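PDB 5B04: translation initiation factor eIF2B subunit epsilon from Schizosaccharomyces pombe, which forms part of the eIF2B complex, which catalyses the exchange of GDP for GTP on the gamma subunit of initiation factor eIF2. Local coordinates for residues 148-153 / 258-263; 153-158 / 246-251; 382-387 / 400-405. One frame throughout, in Å; residues are numbered along the deposited sequence.

Interaction 1 opens at the end of the loop that follows helix 137-147 and closes more than a hundred residues later, where strand 260-266 begins beside strand 153-161. Interaction 2 is nested inside that loop and shares A153 with it: strand 153-161 turns I154, M155 and M157 onto helix 243-252, the last helix before strand 260-266. The two touch directly, since the backbones of M155 and M157 pair with H262, so together they join sheet and helix layer in the nucleotidyl transferase-like domain. Interaction 3 follows in series in the left-handed beta-helix domain, closing a twelve-residue loop between successive coils. Its centre lies about 47 Å from the centre of interaction 1 and about 39 Å from that of interaction 2.

Interaction 1 of 3, residues 148-153 / 258-263; sequences EDDKNA and GKKIHC
The H262 ring meets A153 at its edge, where CD2 lies 4.0 Å from A153 CB, near the ring plane. The N152 amide has G258 O over one face, 3.5 Å from N152 CG, while K259 NZ approaches at its oxygen end. These groups flank the start of a parallel strand pair, with A153 bridged to K260, in the nucleotidyl transferase-like (GT-A) domain. The approach from helix 137-147 is a type I beta turn from D150 to A153, reinforced by an Asx turn: D150 OD1 takes the N152 N-H on the anti side of its carboxylate, 24° out of plane. D150 CG stands anti to the backbone N (chi1 -159°), and the D150 and K260 side chains cross at about a right angle, with a long salt bridge of 3.7 Å from D150 OD2 to K260 NZ. K259 bends at chi2 and chi3 to bring NZ back to N152 OD1 (2.8 Å), 26° from the amide plane. A leucine in place of N152 would probably leave K259 NZ without this acceptor, and its bent chain free to swing away. The backbone supplies the second grip of N152, K260 N donating to N152 O at 2.7 Å.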
# COMPACT_ATOMS: atom_id res chain seq x y z
N GLU I 148 52.79 -32.07 -1.55
CA GLU I 148 53.70 -31.57 -0.53
C GLU I 148 54.03 -32.62 0.53
O GLU I 148 54.97 -32.46 1.30
CB GLU I 148 53.12 -30.31 0.13
CG GLU I 148 54.14 -29.20 0.36
CD GLU I 148 54.77 -28.68 -0.93
OE1 GLU I 148 54.24 -28.96 -2.03
OE2 GLU I 148 55.81 -27.99 -0.84
N ASP I 149 53.25 -33.70 0.55
CA ASP I 149 53.57 -34.84 1.41
C ASP I 149 53.85 -36.09 0.58
O ASP I 149 54.59 -36.97 1.01
CB ASP I 149 52.44 -35.10 2.40
CG ASP I 149 52.63 -34.36 3.71
OD1 ASP I 149 53.28 -34.91 4.62
OD2 ASP I 149 52.14 -33.22 3.82
N ASP I 150 53.26 -36.15 -0.61
CA ASP I 150 53.51 -37.27 -1.51
C ASP I 150 54.09 -36.79 -2.84
O ASP I 150 53.38 -36.24 -3.68
CB ASP I 150 52.23 -38.07 -1.76
CG ASP I 150 52.51 -39.48 -2.24
OD1 ASP I 150 53.54 -39.69 -2.91
OD2 ASP I 150 51.70 -40.38 -1.95
N LYS I 151 55.39 -37.01 -3.02
CA LYS I 151 56.08 -36.58 -4.24
C LYS I 151 55.84 -37.57 -5.38
O LYS I 151 56.29 -37.35 -6.50
CB LYS I 151 57.57 -36.42 -3.97
CG LYS I 151 57.90 -35.56 -2.77
CD LYS I 151 57.44 -34.12 -2.97
CE LYS I 151 57.66 -33.29 -1.72
NZ LYS I 151 57.21 -31.88 -1.90
N ASN I 152 55.15 -38.67 -5.08
CA ASN I 152 54.84 -39.67 -6.09
C ASN I 152 53.51 -39.39 -6.78
O ASN I 152 53.09 -40.12 -7.68
CB ASN I 152 54.83 -41.07 -5.48
CG ASN I 152 56.21 -41.52 -5.04
OD1 ASN I 152 57.21 -41.22 -5.69
ND2 ASN I 152 56.28 -42.24 -3.92
N ALA I 153 52.83 -38.33 -6.34
CA ALA I 153 51.64 -37.84 -7.04
C ALA I 153 52.09 -37.03 -8.25
O ALA I 153 52.49 -35.87 -8.11
CB ALA I 153 50.78 -37.01 -6.11
N GLY I 258 55.24 -47.11 -8.84
CA GLY I 258 54.89 -46.44 -7.62
C GLY I 258 54.48 -44.99 -7.73
O GLY I 258 54.91 -44.18 -6.94
N LYS I 259 53.65 -44.67 -8.70
CA LYS I 259 53.26 -43.30 -8.89
C LYS I 259 51.77 -43.16 -8.82
O LYS I 259 51.05 -44.09 -9.07
CB LYS I 259 53.79 -42.81 -10.21
CG LYS I 259 55.24 -43.15 -10.39
CD LYS I 259 56.03 -42.67 -9.19
CE LYS I 259 56.83 -41.44 -9.56
NZ LYS I 259 57.68 -40.99 -8.43
N LYS I 260 51.33 -41.98 -8.44
CA LYS I 260 49.94 -41.75 -8.15
C LYS I 260 49.38 -40.79 -9.16
O LYS I 260 49.98 -39.78 -9.45
CB LYS I 260 49.80 -41.14 -6.77
CG LYS I 260 49.62 -42.15 -5.66
CD LYS I 260 49.83 -41.49 -4.31
CE LYS I 260 50.03 -42.52 -3.23
NZ LYS I 260 51.00 -43.55 -3.69
N ILE I 261 48.22 -41.11 -9.69
CA ILE I 261 47.56 -40.27 -10.67
C ILE I 261 46.24 -39.77 -10.08
O ILE I 261 45.59 -40.48 -9.31
CB ILE I 261 47.33 -41.02 -12.01
CG1 ILE I 261 47.05 -40.05 -13.14
CG2 ILE I 261 46.24 -42.06 -11.88
CD1 ILE I 261 48.21 -39.16 -13.43
N HIS I 262 45.86 -38.54 -10.40
CA HIS I 262 44.70 -37.93 -9.75
C HIS I 262 43.74 -37.25 -10.72
O HIS I 262 44.12 -36.85 -11.82
CB HIS I 262 45.17 -36.91 -8.70
CG HIS I 262 45.66 -37.53 -7.44
ND1 HIS I 262 44.82 -37.99 -6.45
CD2 HIS I 262 46.92 -37.78 -7.00
CE1 HIS I 262 45.53 -38.49 -5.46
NE2 HIS I 262 46.81 -38.37 -5.76
N CYS I 263 42.49 -37.13 -10.28
CA CYS I 263 41.45 -36.47 -11.07
C CYS I 263 40.85 -35.28 -10.33
O CYS I 263 40.68 -35.31 -9.12
CB CYS I 263 40.33 -37.46 -11.41
SG CYS I 263 40.71 -38.61 -12.75

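Interaction 2 of 3, residues 153-158 / 246-251; sequences AIMTMV and DFVYGV
This is a buried apolar contact between strand 153-161 of the large mixed sheet and helix 243-252, which packs on one side of that sheet. F247 and V248 of the helix meet I154, M155 and M157 of the strand. The axes of the two short segments come within 11.1 Å and cross at -124°; within these segments the helix offers two consecutive residues, F247 and V248.

The F247 ring is met at its rim by two strand residues. I154 CG2 comes in the plane of the ring at its far end, 3.8 Å from F247 CZ, and M155 CE lies 3.7 Å from F247 CE2. M155 leaves the strand with CG anti to its backbone N (chi1 170°) and stays extended before bending at chi3, which brings the methyl against both the ring edge and the valine. Its chain runs alongside F247 in the opposite sense, and SD sits 5.2 Å from the ring centroid, an oblique Met-aromatic contact. One face of the ring is backed from its own helix by V251 CG2, and the ring of F234 meets it with planes at about 20°.

V248 CG2 faces both methionines, 3.8 Å from M155 CE and 4.1 Å from M157 SD. M157 also bends at chi3, and the M157 and V248 side chains cross obliquely, with SD doing the touching. I154 also touches V230 and L233 of helix 229-236. T156 instead bonds through OG1 to H143 and R146, placing helix 137-147 on the other side of the strand. I154, M155 and M157 thus face helix 243-252 while T156 faces helix 137-147, an alpha/beta/alpha sandwich in keeping with the GT-A nucleotidyl transferase fold.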
# COMPACT_ATOMS: atom_id res chain seq x y z
N ALA I 153 52.83 -38.33 -6.34
CA ALA I 153 51.64 -37.84 -7.04
C ALA I 153 52.09 -37.03 -8.25
O ALA I 153 52.49 -35.87 -8.11
CB ALA I 153 50.78 -37.01 -6.11
N ILE I 154 52.01 -37.64 -9.42
CA ILE I 154 52.64 -37.08 -10.61
C ILE I 154 51.77 -36.08 -11.37
O ILE I 154 52.22 -34.98 -11.70
CB ILE I 154 53.07 -38.20 -11.58
CG1 ILE I 154 54.10 -39.10 -10.90
CG2 ILE I 154 53.64 -37.62 -12.85
CD1 ILE I 154 55.26 -38.34 -10.30
N MET I 155 50.53 -36.45 -11.65
CA MET I 155 49.69 -35.62 -12.51
C MET I 155 48.23 -35.56 -12.05
O MET I 155 47.66 -36.56 -11.60
CB MET I 155 49.77 -36.11 -13.95
CG MET I 155 48.76 -35.50 -14.91
SD MET I 155 49.00 -36.06 -16.62
CE MET I 155 48.11 -37.61 -16.61
N THR I 156 47.63 -34.38 -12.15
CA THR I 156 46.21 -34.19 -11.87
C THR I 156 45.44 -33.98 -13.17
O THR I 156 45.69 -33.03 -13.90
CB THR I 156 45.97 -32.99 -10.93
OG1 THR I 156 46.52 -33.27 -9.64
CG2 THR I 156 44.48 -32.71 -10.80
N MET I 157 44.49 -34.87 -13.44
CA MET I 157 43.70 -34.80 -14.67
C MET I 157 42.42 -34.00 -14.47
O MET I 157 41.52 -34.41 -13.74
CB MET I 157 43.37 -36.20 -15.17
CG MET I 157 44.58 -37.02 -15.58
SD MET I 157 44.15 -38.65 -16.22
CE MET I 157 43.53 -39.45 -14.75
N VAL I 158 42.34 -32.85 -15.13
CA VAL I 158 41.14 -32.01 -15.08
C VAL I 158 40.07 -32.55 -16.03
O VAL I 158 40.30 -32.66 -17.24
CB VAL I 158 41.45 -30.55 -15.45
CG1 VAL I 158 40.16 -29.76 -15.62
CG2 VAL I 158 42.33 -29.91 -14.39
N ASP I 246 49.61 -44.62 -23.04
CA ASP I 246 50.99 -44.98 -22.76
C ASP I 246 51.38 -44.57 -21.34
O ASP I 246 51.82 -45.40 -20.54
CB ASP I 246 51.95 -44.34 -23.77
CG ASP I 246 51.76 -44.88 -25.17
OD1 ASP I 246 51.18 -45.98 -25.31
OD2 ASP I 246 52.21 -44.22 -26.13
N PHE I 247 51.20 -43.29 -21.02
CA PHE I 247 51.58 -42.77 -19.71
C PHE I 247 50.63 -43.22 -18.60
O PHE I 247 51.04 -43.92 -17.67
CB PHE I 247 51.66 -41.25 -19.73
CG PHE I 247 52.00 -40.64 -18.39
CD1 PHE I 247 53.29 -40.71 -17.89
CD2 PHE I 247 51.02 -40.01 -17.64
CE1 PHE I 247 53.60 -40.16 -16.67
CE2 PHE I 247 51.33 -39.45 -16.41
CZ PHE I 247 52.62 -39.53 -15.92
N VAL I 248 49.37 -42.82 -18.71
CA VAL I 248 48.37 -43.13 -17.69
C VAL I 248 48.21 -44.64 -17.50
O VAL I 248 48.18 -45.13 -16.37
CB VAL I 248 46.99 -42.52 -18.03
CG1 VAL I 248 45.90 -43.12 -17.16
CG2 VAL I 248 47.03 -41.01 -17.87
N TYR I 249 48.13 -45.37 -18.61
CA TYR I 249 48.07 -46.83 -18.57
C TYR I 249 49.27 -47.39 -17.81
O TYR I 249 49.11 -48.25 -16.94
CB TYR I 249 48.02 -47.41 -19.98
CG TYR I 249 48.21 -48.91 -20.04
CD1 TYR I 249 47.15 -49.77 -19.80
CD2 TYR I 249 49.45 -49.47 -20.34
CE1 TYR I 249 47.32 -51.15 -19.85
CE2 TYR I 249 49.63 -50.84 -20.39
CZ TYR I 249 48.56 -51.67 -20.15
OH TYR I 249 48.73 -53.03 -20.20
N GLY I 250 50.45 -46.89 -18.13
CA GLY I 250 51.68 -47.33 -17.50
C GLY I 250 51.74 -47.03 -16.01
O GLY I 250 52.26 -47.82 -15.23
N VAL I 251 51.21 -45.87 -15.63
CA VAL I 251 51.18 -45.48 -14.22
C VAL I 251 50.23 -46.37 -13.43
O VAL I 251 50.50 -46.74 -12.29
CB VAL I 251 50.77 -44.00 -14.07
CG1 VAL I 251 50.53 -43.65 -12.61
CG2 VAL I 251 51.83 -43.09 -14.67

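Interaction 3 of 3, residues 382-387 / 400-405; sequences AILANS and AIVAAG
A382 and A400 open a run of stacked, like-placed residues in which two successive coils of the left-handed parallel beta helix lie one above the other. Equivalent strand positions are eighteen residues apart, as expected for three hexapeptide units per turn, and the two segments run only 4° from parallel. A382 CB and A400 CB meet at 3.8 Å.

The next pair, I383 and I401, adopts one and the same conformation: chi1 is near -60° and chi2 extended in both. The two chains therefore leave the sheet alike, in a ladder whose members lie just beyond close contact. On this face helix 277-288 lies against them, Y280 on I383 and L277 on I401. L384 and V402 point to the other face, the closest approach being 4.4 Å from L384 CG to V402 CB. In V402, CG1 is anti to the backbone N (chi1 -176°), which leaves CG2 beside that N and on the side of I383 O.

Past the strands, A385 CB sits above the next coil's peptide, with A404 CB at 3.8 Å. A404 CB in turn approaches N386 O. The corner closes with S387 and G405, both at positive phi; at the backbone angles of G405 a CB would be jammed against the preceding carbonyl. N386 OD1 reaches the coil before, to a weak bond with E369 N.

Four backbone bonds join the coils. I383 takes part in two, through its N to A400 O and its O from V402 N (2.8 Å); A385 N to V402 O (3.0 Å) and G405 N to N386 O (3.1 Å) follow. Apart from N386 and S387 the side chains are apolar: peptide hydrogen bonds probably set the register, with alanine methyls and L384-V402 packing between coils.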
# COMPACT_ATOMS: atom_id res chain seq x y z
N ALA I 382 28.60 -26.20 -43.87
CA ALA I 382 29.83 -26.19 -44.64
C ALA I 382 30.76 -25.08 -44.17
O ALA I 382 30.31 -24.05 -43.66
CB ALA I 382 29.52 -26.02 -46.12
N ILE I 383 32.06 -25.30 -44.33
CA ILE I 383 33.05 -24.29 -43.98
C ILE I 383 33.62 -23.65 -45.23
O ILE I 383 34.13 -24.33 -46.12
CB ILE I 383 34.19 -24.88 -43.14
CG1 ILE I 383 33.64 -25.48 -41.84
CG2 ILE I 383 35.23 -23.81 -42.83
CD1 ILE I 383 34.72 -25.96 -40.89
N LEU I 384 33.51 -22.32 -45.30
CA LEU I 384 34.03 -21.56 -46.43
C LEU I 384 35.14 -20.64 -45.95
O LEU I 384 34.88 -19.59 -45.35
CB LEU I 384 32.92 -20.75 -47.10
CG LEU I 384 31.92 -21.44 -48.05
CD1 LEU I 384 31.13 -22.55 -47.36
CD2 LEU I 384 30.98 -20.42 -48.65
N ALA I 385 36.39 -21.02 -46.21
CA ALA I 385 37.54 -20.26 -45.72
C ALA I 385 37.65 -18.90 -46.40
O ALA I 385 36.79 -18.51 -47.18
CB ALA I 385 38.81 -21.06 -45.92
N ASN I 386 38.73 -18.18 -46.09
CA ASN I 386 38.88 -16.80 -46.54
C ASN I 386 38.86 -16.62 -48.06
O ASN I 386 39.37 -17.45 -48.80
CB ASN I 386 40.18 -16.20 -45.99
CG ASN I 386 40.28 -16.32 -44.48
OD1 ASN I 386 39.30 -16.65 -43.81
ND2 ASN I 386 41.45 -16.02 -43.94
N SER I 387 38.24 -15.52 -48.49
CA SER I 387 38.20 -15.12 -49.90
C SER I 387 37.66 -16.20 -50.83
O SER I 387 38.06 -16.29 -51.99
CB SER I 387 39.59 -14.69 -50.36
OG SER I 387 39.95 -13.45 -49.78
N ALA I 400 30.68 -30.23 -46.49
CA ALA I 400 31.53 -29.57 -47.48
C ALA I 400 32.57 -28.66 -46.83
O ALA I 400 32.25 -27.87 -45.94
CB ALA I 400 30.67 -28.77 -48.45
N ILE I 401 33.81 -28.78 -47.29
CA ILE I 401 34.88 -27.93 -46.81
C ILE I 401 35.55 -27.23 -47.98
O ILE I 401 36.30 -27.84 -48.75
CB ILE I 401 35.93 -28.72 -46.02
CG1 ILE I 401 35.28 -29.43 -44.83
CG2 ILE I 401 37.04 -27.80 -45.54
CD1 ILE I 401 36.23 -30.31 -44.06
N VAL I 402 35.28 -25.94 -48.12
CA VAL I 402 35.82 -25.15 -49.22
C VAL I 402 37.01 -24.32 -48.74
O VAL I 402 36.83 -23.26 -48.14
CB VAL I 402 34.75 -24.23 -49.83
CG1 VAL I 402 35.30 -23.50 -51.03
CG2 VAL I 402 33.52 -25.04 -50.21
N ALA I 403 38.22 -24.81 -49.01
CA ALA I 403 39.44 -24.15 -48.56
C ALA I 403 39.57 -22.74 -49.14
O ALA I 403 38.85 -22.37 -50.07
CB ALA I 403 40.66 -24.98 -48.93
N ALA I 404 40.51 -21.97 -48.60
CA ALA I 404 40.67 -20.57 -48.96
C ALA I 404 40.98 -20.38 -50.44
O ALA I 404 41.69 -21.19 -51.04
CB ALA I 404 41.76 -19.93 -48.11
N GLY I 405 40.45 -19.30 -51.02
CA GLY I 405 40.75 -18.94 -52.39
C GLY I 405 39.87 -19.60 -53.43
O GLY I 405 39.72 -19.07 -54.54